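Local structure of OBCA, Oxalate Biosynthetic Component A (Burkholderia glumae, 4NNB) at residues Lys117-Ala122 and Pro172-Asn177; Val222-Thr227 and Gly473-Leu478; Ala333-Phe338 and Ser360-Arg365. The protein is a magnesium-binding protein of the TIM-barrel clan that carries a family-specific N-terminal domain and here holds an oxaloacetate ion on its metal. One frame throughout, in Å; residues are numbered along the deposited sequence.

In the fold
Interaction 2 lies near the centre of the chain: its residues 222-227 and 473-478 bind the magnesium ion, with oxaloacetate on the same metal, at the mouth of the barrel. Interaction 3 is nested inside the chain loop that interaction 2 closes and packs helices on the outside of the barrel; the two centres are about 25 Å apart, and the side chain of Phe335 lies about 13 Å from oxaloacetate. Interaction 1 comes earlier in the chain, within the N-terminal domain, its centre about 36 Å from that of interaction 2. Interactions 1 and 3 sit on opposite sides of the chain's centre, with about 59 Å between their centres. No two of the three touch.

Interaction 1 of 3, residues Lys117-Ala122 and Pro172-Asn177; sequences KPWLAA and PALLKN
Trp119 reaches from the short helix 117-121 to the flank of helix 172-180, and it meets Asn177 and Leu174 there. The contact with Asn177 is a CH-pi interaction. Asn177 CB sits over one face of the indole, 3.8 Å from the centroid of the Trp119 six-membered ring and 23° off its normal. CB is displaced toward the rim, so its nearest ring atom is Trp119 CZ2, at 3.5 Å. Beyond CB the amide runs back along the indole toward the pyrrole end, its plane tilted 35° from that of the ring. That puts Asn177 ND2 3.5 Å from Trp119 NE1. Both nitrogens are donors, and no hydrogen bond joins them.

This is helix-against-helix packing within the family's N-terminal domain, on the periphery of the chain, with one large aromatic spanning the groove between two helices. The backbones come closest at Trp119 and Leu174, whose CA atoms are 6.4 Å apart. With CG anti to the carbonyl carbon (chi1 -70°), the Trp119 ring swings out over the neighbouring helix.

The other contact is apolar. Leu174 CD1 comes up obliquely against the inner part of the indole, 3.5 Å from Trp119 CE3. The same methyl is 3.6 Å from Trp119 CB, so it lies along CB, CG, CD2 and CE3, on the same side of the indole as Asn177 CB. The second methyl, Leu174 CD2, approaches the main chain instead, 3.8 Å from Trp119 O. Leu174 is also covered by Leu123 and by Ile167 of helix 161-170, while Phe115 meets the Trp119 ring edge-to-face.

Hydrogen bonds stay within each side of the contact. Ala121 N donates to Lys117 O in one helix, Asn177 N donates to Ala173 O in the other, and Ser171 OG bonds to Leu174 N at the start of helix 172-180.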
loop_
_atom_site.group_PDB
_atom_site.type_symbol
_atom_site.label_atom_id
_atom_site.label_comp_id
_atom_site.label_asym_id
_atom_site.label_seq_id
_atom_site.Cartn_x
_atom_site.Cartn_y
_atom_site.Cartn_z
ATOM N N LYS A 117 26.040 -2.166 -10.719
ATOM C CA LYS A 117 25.603 -3.540 -10.497
ATOM C C LYS A 117 26.658 -4.473 -9.867
ATOM O O LYS A 117 26.329 -5.223 -8.942
ATOM C CB LYS A 117 25.054 -4.137 -11.795
ATOM C CG LYS A 117 24.615 -5.596 -11.674
ATOM C CD LYS A 117 23.845 -6.007 -12.922
ATOM C CE LYS A 117 23.409 -7.458 -12.869
ATOM N NZ LYS A 117 22.165 -7.670 -13.676
ATOM N N PRO A 118 27.919 -4.434 -10.352
ATOM C CA PRO A 118 28.913 -5.314 -9.710
ATOM C C PRO A 118 29.131 -5.040 -8.214
ATOM O O PRO A 118 29.535 -5.963 -7.499
ATOM C CB PRO A 118 30.205 -5.034 -10.492
ATOM C CG PRO A 118 29.758 -4.464 -11.803
ATOM C CD PRO A 118 28.493 -3.695 -11.492
ATOM N N TRP A 119 28.877 -3.823 -7.741
ATOM C CA TRP A 119 29.006 -3.563 -6.309
ATOM C C TRP A 119 27.974 -4.351 -5.524
ATOM O O TRP A 119 28.284 -4.960 -4.498
ATOM C CB TRP A 119 28.829 -2.085 -5.989
ATOM C CG TRP A 119 29.939 -1.220 -6.441
ATOM C CD1 TRP A 119 30.962 -1.562 -7.286
ATOM C CD2 TRP A 119 30.149 0.145 -6.087
ATOM N NE1 TRP A 119 31.787 -0.486 -7.477
ATOM C CE2 TRP A 119 31.310 0.574 -6.756
ATOM C CE3 TRP A 119 29.458 1.052 -5.278
ATOM C CZ2 TRP A 119 31.800 1.870 -6.633
ATOM C CZ3 TRP A 119 29.949 2.334 -5.157
ATOM C CH2 TRP A 119 31.111 2.732 -5.828
ATOM N N LEU A 120 26.738 -4.334 -6.014
ATOM C CA LEU A 120 25.639 -4.994 -5.328
ATOM C C LEU A 120 25.751 -6.496 -5.511
ATOM O O LEU A 120 25.308 -7.272 -4.667
ATOM C CB LEU A 120 24.295 -4.501 -5.885
ATOM C CG LEU A 120 23.883 -3.064 -5.545
ATOM C CD1 LEU A 120 22.793 -2.566 -6.497
ATOM C CD2 LEU A 120 23.386 -3.006 -4.126
ATOM N N ALA A 121 26.344 -6.901 -6.626
ATOM C CA ALA A 121 26.454 -8.324 -6.947
ATOM C C ALA A 121 27.493 -9.000 -6.062
ATOM O O ALA A 121 27.530 -10.225 -5.960
ATOM C CB ALA A 121 26.786 -8.519 -8.423
ATOM N N ALA A 122 28.327 -8.184 -5.423
ATOM C CA ALA A 122 29.347 -8.652 -4.494
ATOM C C ALA A 122 28.745 -9.084 -3.157
ATOM O O ALA A 122 29.455 -9.581 -2.278
ATOM C CB ALA A 122 30.391 -7.562 -4.278
ATOM N N PRO A 172 34.441 -5.394 2.607
ATOM C CA PRO A 172 35.174 -4.191 3.007
ATOM C C PRO A 172 35.502 -3.318 1.803
ATOM O O PRO A 172 35.539 -2.095 1.924
ATOM C CB PRO A 172 36.464 -4.756 3.619
ATOM C CG PRO A 172 36.056 -6.083 4.169
ATOM C CD PRO A 172 34.989 -6.615 3.230
ATOM N N ALA A 173 35.741 -3.938 0.650
ATOM C CA ALA A 173 36.090 -3.181 -0.542
ATOM C C ALA A 173 34.914 -2.317 -1.008
ATOM O O ALA A 173 35.111 -1.228 -1.555
ATOM C CB ALA A 173 36.541 -4.120 -1.656
ATOM N N LEU A 174 33.691 -2.810 -0.810
ATOM C CA LEU A 174 32.517 -2.030 -1.210
ATOM C C LEU A 174 32.419 -0.783 -0.332
ATOM O O LEU A 174 32.174 0.320 -0.829
ATOM C CB LEU A 174 31.227 -2.863 -1.130
ATOM C CG LEU A 174 29.951 -2.044 -1.382
ATOM C CD1 LEU A 174 30.054 -1.285 -2.701
ATOM C CD2 LEU A 174 28.708 -2.929 -1.354
ATOM N N LEU A 175 32.621 -0.956 0.973
ATOM C CA LEU A 175 32.578 0.186 1.887
ATOM C C LEU A 175 33.603 1.231 1.461
ATOM O O LEU A 175 33.298 2.432 1.403
ATOM C CB LEU A 175 32.786 -0.257 3.340
ATOM C CG LEU A 175 32.599 0.817 4.424
ATOM C CD1 LEU A 175 31.383 1.709 4.142
ATOM C CD2 LEU A 175 32.486 0.185 5.819
ATOM N N LYS A 176 34.807 0.773 1.115
ATOM C CA LYS A 176 35.828 1.679 0.609
ATOM C C LYS A 176 35.406 2.373 -0.694
ATOM O O LYS A 176 35.572 3.584 -0.825
ATOM C CB LYS A 176 37.184 0.965 0.450
ATOM C CG LYS A 176 37.904 0.707 1.791
ATOM C CD LYS A 176 38.227 2.034 2.492
ATOM C CE LYS A 176 39.059 1.847 3.761
ATOM N NZ LYS A 176 39.803 3.111 4.106
ATOM N N ASN A 177 34.878 1.613 -1.654
ATOM C CA ASN A 177 34.363 2.214 -2.887
ATOM C C ASN A 177 33.301 3.280 -2.590
ATOM O O ASN A 177 33.239 4.327 -3.245
ATOM C CB ASN A 177 33.729 1.158 -3.795
ATOM C CG ASN A 177 34.743 0.180 -4.372
ATOM O OD1 ASN A 177 35.955 0.377 -4.262
ATOM N ND2 ASN A 177 34.241 -0.884 -4.998
#

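Interaction 2 of 3, residues Val222-Thr227 and Gly473-Leu478; sequences VVHLHT and GLEDGL. With MG (magnesium ion), chain B; OAA (oxaloacetate ion), chain C.
Three protein atoms close on one magnesium ion: His224 NE2 at 2.2 Å, His226 NE2 at 2.1 Å and Glu475 OE1 at 2.2 Å. Oxaloacetate chelates it through O3, 1.9 Å from the magnesium, and O2, 2.2 Å away. Water 2 takes the sixth place, roughly opposite His226 NE2, and the shell is close to octahedral.

Glu475 gets there on an extended chain, with CG anti to the backbone N (chi1 173°), and only one of its oxygens is spent on the metal. Its carboxylate stands nearly square to the His226 ring (87°) but flatter to that of His224 (29°). Water 1 donates to the second oxygen, Glu475 OE2, over 2.8 Å and to His224 O over 2.7 Å, linking the glutamate to the strand backbone. Glu475 OE2 also lies at the edge of the His224 ring, near its plane, 2.9 Å from His224 CD2, and makes a weak, long ion pair with Arg471.

In the second shell, His226 ND1 bonds to Asn251 OD1, which, with the metal bond, should hold the ring's rotation, and His224 ND1 has a weak bond to Asn275. Ser277, Ser279, Arg281, Ser310 and Tyr324 hydrogen-bond to oxaloacetate.

Two histidines from strand 222-229, the second at its irregular end, and a carboxylate after strand 469-472 thus occupy one face of the octahedron, a metal site at the C-terminal mouth of a TIM barrel.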
loop_
_atom_site.group_PDB
_atom_site.type_symbol
_atom_site.label_atom_id
_atom_site.label_comp_id
_atom_site.label_asym_id
_atom_site.label_seq_id
_atom_site.Cartn_x
_atom_site.Cartn_y
_atom_site.Cartn_z
ATOM N N VAL A 222 -10.612 -0.568 -12.640
ATOM C CA VAL A 222 -11.230 -0.001 -11.441
ATOM C C VAL A 222 -10.143 0.591 -10.548
ATOM O O VAL A 222 -9.066 0.008 -10.406
ATOM C CB VAL A 222 -12.015 -1.086 -10.649
ATOM C CG1 VAL A 222 -12.542 -0.525 -9.317
ATOM C CG2 VAL A 222 -13.166 -1.660 -11.498
ATOM N N VAL A 223 -10.409 1.749 -9.951
ATOM C CA VAL A 223 -9.438 2.349 -9.048
ATOM C C VAL A 223 -10.045 2.548 -7.656
ATOM O O VAL A 223 -11.023 3.287 -7.496
ATOM C CB VAL A 223 -8.916 3.696 -9.579
ATOM C CG1 VAL A 223 -7.791 4.219 -8.674
ATOM C CG2 VAL A 223 -8.419 3.540 -11.033
ATOM N N HIS A 224 -9.462 1.878 -6.667
ATOM C CA HIS A 224 -9.912 1.971 -5.269
ATOM C C HIS A 224 -9.146 3.111 -4.582
ATOM O O HIS A 224 -7.919 3.102 -4.532
ATOM C CB HIS A 224 -9.674 0.620 -4.573
ATOM C CG HIS A 224 -9.875 0.630 -3.084
ATOM N ND1 HIS A 224 -11.125 0.715 -2.493
ATOM C CD2 HIS A 224 -8.991 0.508 -2.065
ATOM C CE1 HIS A 224 -10.991 0.670 -1.180
ATOM N NE2 HIS A 224 -9.702 0.549 -0.891
ATOM N N LEU A 225 -9.879 4.092 -4.068
ATOM C CA LEU A 225 -9.295 5.324 -3.546
ATOM C C LEU A 225 -9.424 5.474 -2.033
ATOM O O LEU A 225 -10.458 5.124 -1.452
ATOM C CB LEU A 225 -9.985 6.530 -4.205
ATOM C CG LEU A 225 -9.739 6.694 -5.709
ATOM C CD1 LEU A 225 -10.496 7.901 -6.270
ATOM C CD2 LEU A 225 -8.234 6.839 -5.967
ATOM N N HIS A 226 -8.368 6.005 -1.415
ATOM C CA HIS A 226 -8.445 6.602 -0.084
ATOM C C HIS A 226 -7.995 8.056 -0.185
ATOM O O HIS A 226 -7.291 8.443 -1.128
ATOM C CB HIS A 226 -7.472 5.937 0.897
ATOM C CG HIS A 226 -7.843 4.550 1.322
ATOM N ND1 HIS A 226 -8.030 4.211 2.644
ATOM C CD2 HIS A 226 -7.988 3.404 0.610
ATOM C CE1 HIS A 226 -8.295 2.917 2.731
ATOM N NE2 HIS A 226 -8.277 2.405 1.511
ATOM N N THR A 227 -8.369 8.850 0.811
ATOM C CA THR A 227 -7.787 10.166 1.021
ATOM C C THR A 227 -7.057 10.181 2.361
ATOM O O THR A 227 -7.237 9.280 3.186
ATOM C CB THR A 227 -8.854 11.274 0.988
ATOM O OG1 THR A 227 -9.963 10.893 1.820
ATOM C CG2 THR A 227 -9.345 11.494 -0.445
ATOM N N GLY A 473 -1.391 -2.341 -5.982
ATOM C CA GLY A 473 -1.205 -0.912 -5.796
ATOM C C GLY A 473 -0.424 -0.624 -4.529
ATOM O O GLY A 473 -0.273 -1.518 -3.694
ATOM N N LEU A 474 0.042 0.616 -4.362
ATOM C CA LEU A 474 0.814 0.991 -3.166
ATOM C C LEU A 474 0.076 0.734 -1.839
ATOM O O LEU A 474 0.708 0.487 -0.802
ATOM C CB LEU A 474 1.284 2.445 -3.259
ATOM C CG LEU A 474 2.232 2.778 -4.421
ATOM C CD1 LEU A 474 2.892 4.159 -4.216
ATOM C CD2 LEU A 474 3.290 1.688 -4.574
ATOM N N GLU A 475 -1.255 0.777 -1.868
ATOM C CA GLU A 475 -2.050 0.368 -0.703
ATOM C C GLU A 475 -1.656 -1.005 -0.161
ATOM O O GLU A 475 -1.573 -1.201 1.058
ATOM C CB GLU A 475 -3.547 0.373 -1.054
ATOM C CG GLU A 475 -4.444 -0.211 0.048
ATOM C CD GLU A 475 -5.901 0.199 -0.118
ATOM O OE1 GLU A 475 -6.732 -0.148 0.752
ATOM O OE2 GLU A 475 -6.216 0.851 -1.134
ATOM N N ASP A 476 -1.405 -1.955 -1.056
ATOM C CA ASP A 476 -1.150 -3.345 -0.649
ATOM C C ASP A 476 0.330 -3.737 -0.557
ATOM O O ASP A 476 0.700 -4.579 0.263
ATOM C CB ASP A 476 -1.877 -4.303 -1.594
ATOM C CG ASP A 476 -3.362 -4.033 -1.640
ATOM O OD1 ASP A 476 -3.971 -4.123 -2.732
ATOM O OD2 ASP A 476 -3.912 -3.695 -0.579
ATOM N N GLY A 477 1.163 -3.138 -1.404
ATOM C CA GLY A 477 2.599 -3.379 -1.368
ATOM C C GLY A 477 3.341 -2.288 -2.114
ATOM O O GLY A 477 2.821 -1.741 -3.086
ATOM N N LEU A 478 4.563 -1.983 -1.679
ATOM C CA LEU A 478 5.314 -0.849 -2.229
ATOM C C LEU A 478 6.352 -1.260 -3.276
ATOM O O LEU A 478 7.022 -0.402 -3.863
ATOM C CB LEU A 478 6.000 -0.082 -1.099
ATOM C CG LEU A 478 5.046 0.524 -0.060
ATOM C CD1 LEU A 478 5.814 1.276 1.042
ATOM C CD2 LEU A 478 4.037 1.435 -0.762
HETATM MG MG MG B . -8.813 0.425 1.078
HETATM O O1 OAA C . -12.738 -0.439 2.811
HETATM O O2 OAA C . -10.904 0.418 1.784
HETATM O O4 OAA C . -7.259 -1.185 5.189
HETATM O O5 OAA C . -9.227 -0.665 6.258
HETATM O O3 OAA C . -8.472 0.036 2.920
HETATM C C1 OAA C . -11.438 -0.306 2.730
HETATM C C2 OAA C . -10.578 -1.011 3.756
HETATM C C3 OAA C . -9.150 -0.527 3.874
HETATM C C4 OAA C . -8.509 -0.794 5.178
HETATM O O HOH W 1 -6.105 3.209 -2.557
HETATM O O HOH W 2 -8.939 -1.829 0.946
#

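Interaction 3 of 3, residues Ala333-Phe338 and Ser360-Arg365; sequences AQFDHF and SLYRDR
Arg365 and Tyr362 both meet the Phe335 ring from one side, Arg365 over the face and Tyr362 obliquely, and this is the tightly packed part of the contact. Arg365 CB stands 3.9 Å from the Phe335 ring centroid and 16° off the normal, a CH-pi contact made by the aliphatic root of the side chain. With CG anti to the carbonyl carbon (chi1 -85°), the chain then runs extended over the CG end of the ring, so that Arg365 CD also touches it, 3.9 Å from Phe335 CD2. On the Tyr362 side the fit is narrower in extent. Tyr362 CD2 comes within 3.6 Å of Phe335 CE2, yet the two rings, with planes 19° apart, are slid past each other and barely overlap, their centroids 5.9 Å apart. The approach is oblique, and the rings do not form a true stack.

The polar side is looser and wetter. Arg365 carries its guanidinium beyond the phenylalanine, and the charged atoms nearest Asp336 do not touch: Arg365 NE is 5.5 Å from Asp336 OD1. Water 3 fills the interval, accepting from Arg365 NE over 2.6 Å and lying 3.0 Å from Asp336 OD1. Water 4 makes a second, longer bridge, its link to Arg365 NH2 weak. The direct charge partner of the arginine is Asp332, one turn before Asp336, which forms a salt bridge with Arg365 NH2.

Tyr362 occupies the N-cap position of helix 363-368, and its ring packs on Pro313 and on Pro328 and Leu331 of helix 328-341. Phe335, on the same helix, reaches inward to Leu311 of strand 308-311. The contact therefore joins helix 328-341, which precedes strand 344-349, to helix 363-368, which leads into strand 373-378, in the helical layer around the parallel strands of the barrel.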
loop_
_atom_site.group_PDB
_atom_site.type_symbol
_atom_site.label_atom_id
_atom_site.label_comp_id
_atom_site.label_asym_id
_atom_site.label_seq_id
_atom_site.Cartn_x
_atom_site.Cartn_y
_atom_site.Cartn_z
ATOM N N ALA A 333 -27.874 1.555 7.557
ATOM C CA ALA A 333 -27.812 2.895 6.981
ATOM C C ALA A 333 -26.965 2.935 5.692
ATOM O O ALA A 333 -27.366 3.561 4.702
ATOM C CB ALA A 333 -27.272 3.888 8.014
ATOM N N GLN A 334 -25.790 2.300 5.714
ATOM C CA GLN A 334 -24.959 2.193 4.504
ATOM C C GLN A 334 -25.729 1.593 3.340
ATOM O O GLN A 334 -25.818 2.205 2.269
ATOM C CB GLN A 334 -23.694 1.347 4.757
ATOM C CG GLN A 334 -22.679 1.995 5.682
ATOM C CD GLN A 334 -22.115 3.327 5.161
ATOM O OE1 GLN A 334 -22.702 4.389 5.380
ATOM N NE2 GLN A 334 -20.951 3.273 4.501
ATOM N N PHE A 335 -26.266 0.391 3.536
ATOM C CA PHE A 335 -26.973 -0.292 2.459
ATOM C C PHE A 335 -28.119 0.561 1.922
ATOM O O PHE A 335 -28.285 0.663 0.704
ATOM C CB PHE A 335 -27.496 -1.666 2.898
ATOM C CG PHE A 335 -26.483 -2.783 2.779
ATOM C CD1 PHE A 335 -26.163 -3.310 1.546
ATOM C CD2 PHE A 335 -25.887 -3.326 3.915
ATOM C CE1 PHE A 335 -25.238 -4.349 1.425
ATOM C CE2 PHE A 335 -24.968 -4.368 3.808
ATOM C CZ PHE A 335 -24.639 -4.877 2.556
ATOM N N ASP A 336 -28.903 1.165 2.820
ATOM C CA ASP A 336 -29.996 2.063 2.414
ATOM C C ASP A 336 -29.452 3.151 1.498
ATOM O O ASP A 336 -30.045 3.488 0.477
ATOM C CB ASP A 336 -30.616 2.744 3.637
ATOM C CG ASP A 336 -31.785 1.969 4.216
ATOM O OD1 ASP A 336 -32.081 0.876 3.687
ATOM O OD2 ASP A 336 -32.396 2.454 5.206
ATOM N N HIS A 337 -28.310 3.703 1.875
ATOM C CA HIS A 337 -27.723 4.788 1.102
ATOM C C HIS A 337 -27.168 4.346 -0.257
ATOM O O HIS A 337 -27.454 4.978 -1.280
ATOM C CB HIS A 337 -26.650 5.484 1.911
ATOM C CG HIS A 337 -26.025 6.631 1.196
ATOM N ND1 HIS A 337 -26.448 7.932 1.367
ATOM C CD2 HIS A 337 -25.017 6.677 0.294
ATOM C CE1 HIS A 337 -25.718 8.731 0.611
ATOM N NE2 HIS A 337 -24.846 7.993 -0.056
ATOM N N PHE A 338 -26.376 3.274 -0.272
ATOM C CA PHE A 338 -25.823 2.757 -1.522
ATOM C C PHE A 338 -26.980 2.493 -2.495
ATOM O O PHE A 338 -26.933 2.891 -3.669
ATOM C CB PHE A 338 -25.055 1.447 -1.300
ATOM C CG PHE A 338 -23.662 1.608 -0.699
ATOM C CD1 PHE A 338 -23.453 2.338 0.466
ATOM C CD2 PHE A 338 -22.573 0.952 -1.269
ATOM C CE1 PHE A 338 -22.185 2.435 1.035
ATOM C CE2 PHE A 338 -21.301 1.047 -0.704
ATOM C CZ PHE A 338 -21.108 1.793 0.451
ATOM N N SER A 360 -25.488 -14.676 4.686
ATOM C CA SER A 360 -26.697 -14.958 5.464
ATOM C C SER A 360 -27.529 -13.701 5.668
ATOM O O SER A 360 -28.337 -13.334 4.817
ATOM C CB SER A 360 -26.348 -15.630 6.800
ATOM O OG SER A 360 -25.546 -14.796 7.619
ATOM N N LEU A 361 -27.306 -13.022 6.784
ATOM C CA LEU A 361 -28.108 -11.855 7.138
ATOM C C LEU A 361 -28.132 -10.732 6.091
ATOM O O LEU A 361 -29.183 -10.140 5.837
ATOM C CB LEU A 361 -27.647 -11.292 8.479
ATOM C CG LEU A 361 -28.592 -10.268 9.098
ATOM C CD1 LEU A 361 -29.833 -10.967 9.633
ATOM C CD2 LEU A 361 -27.874 -9.520 10.199
ATOM N N TYR A 362 -26.991 -10.438 5.476
ATOM C CA TYR A 362 -26.937 -9.310 4.555
ATOM C C TYR A 362 -27.157 -9.705 3.105
ATOM O O TYR A 362 -27.030 -8.873 2.209
ATOM C CB TYR A 362 -25.609 -8.563 4.698
ATOM C CG TYR A 362 -25.401 -7.946 6.066
ATOM C CD1 TYR A 362 -24.636 -8.591 7.030
ATOM C CD2 TYR A 362 -25.957 -6.714 6.391
ATOM C CE1 TYR A 362 -24.433 -8.032 8.286
ATOM C CE2 TYR A 362 -25.760 -6.148 7.654
ATOM C CZ TYR A 362 -25.007 -6.814 8.589
ATOM O OH TYR A 362 -24.807 -6.260 9.840
ATOM N N ARG A 363 -27.514 -10.962 2.869
ATOM C CA ARG A 363 -27.580 -11.460 1.493
ATOM C C ARG A 363 -28.618 -10.727 0.657
ATOM O O ARG A 363 -28.331 -10.301 -0.466
ATOM C CB ARG A 363 -27.812 -12.974 1.462
ATOM C CG ARG A 363 -28.071 -13.538 0.076
ATOM C CD ARG A 363 -28.113 -15.060 0.108
ATOM N NE ARG A 363 -28.157 -15.631 -1.239
ATOM C CZ ARG A 363 -29.275 -15.844 -1.928
ATOM N NH1 ARG A 363 -30.455 -15.530 -1.402
ATOM N NH2 ARG A 363 -29.211 -16.370 -3.148
ATOM N N ASP A 364 -29.820 -10.562 1.194
ATOM C CA ASP A 364 -30.874 -9.892 0.430
ATOM C C ASP A 364 -30.535 -8.426 0.154
ATOM O O ASP A 364 -30.853 -7.907 -0.917
ATOM C CB ASP A 364 -32.235 -9.997 1.138
ATOM C CG ASP A 364 -32.859 -11.380 1.017
ATOM O OD1 ASP A 364 -32.301 -12.243 0.305
ATOM O OD2 ASP A 364 -33.924 -11.596 1.631
ATOM N N ARG A 365 -29.893 -7.761 1.116
ATOM C CA ARG A 365 -29.481 -6.364 0.930
ATOM C C ARG A 365 -28.428 -6.244 -0.174
ATOM O O ARG A 365 -28.457 -5.306 -0.968
ATOM C CB ARG A 365 -28.956 -5.752 2.245
ATOM C CG ARG A 365 -30.057 -5.185 3.175
ATOM C CD ARG A 365 -29.470 -4.817 4.532
ATOM N NE ARG A 365 -30.394 -4.059 5.392
ATOM C CZ ARG A 365 -31.293 -4.616 6.200
ATOM N NH1 ARG A 365 -31.422 -5.940 6.264
ATOM N NH2 ARG A 365 -32.069 -3.851 6.951
HETATM O O HOH W 3 -30.603 -1.586 4.575
HETATM O O HOH W 4 -33.448 -0.888 6.088
#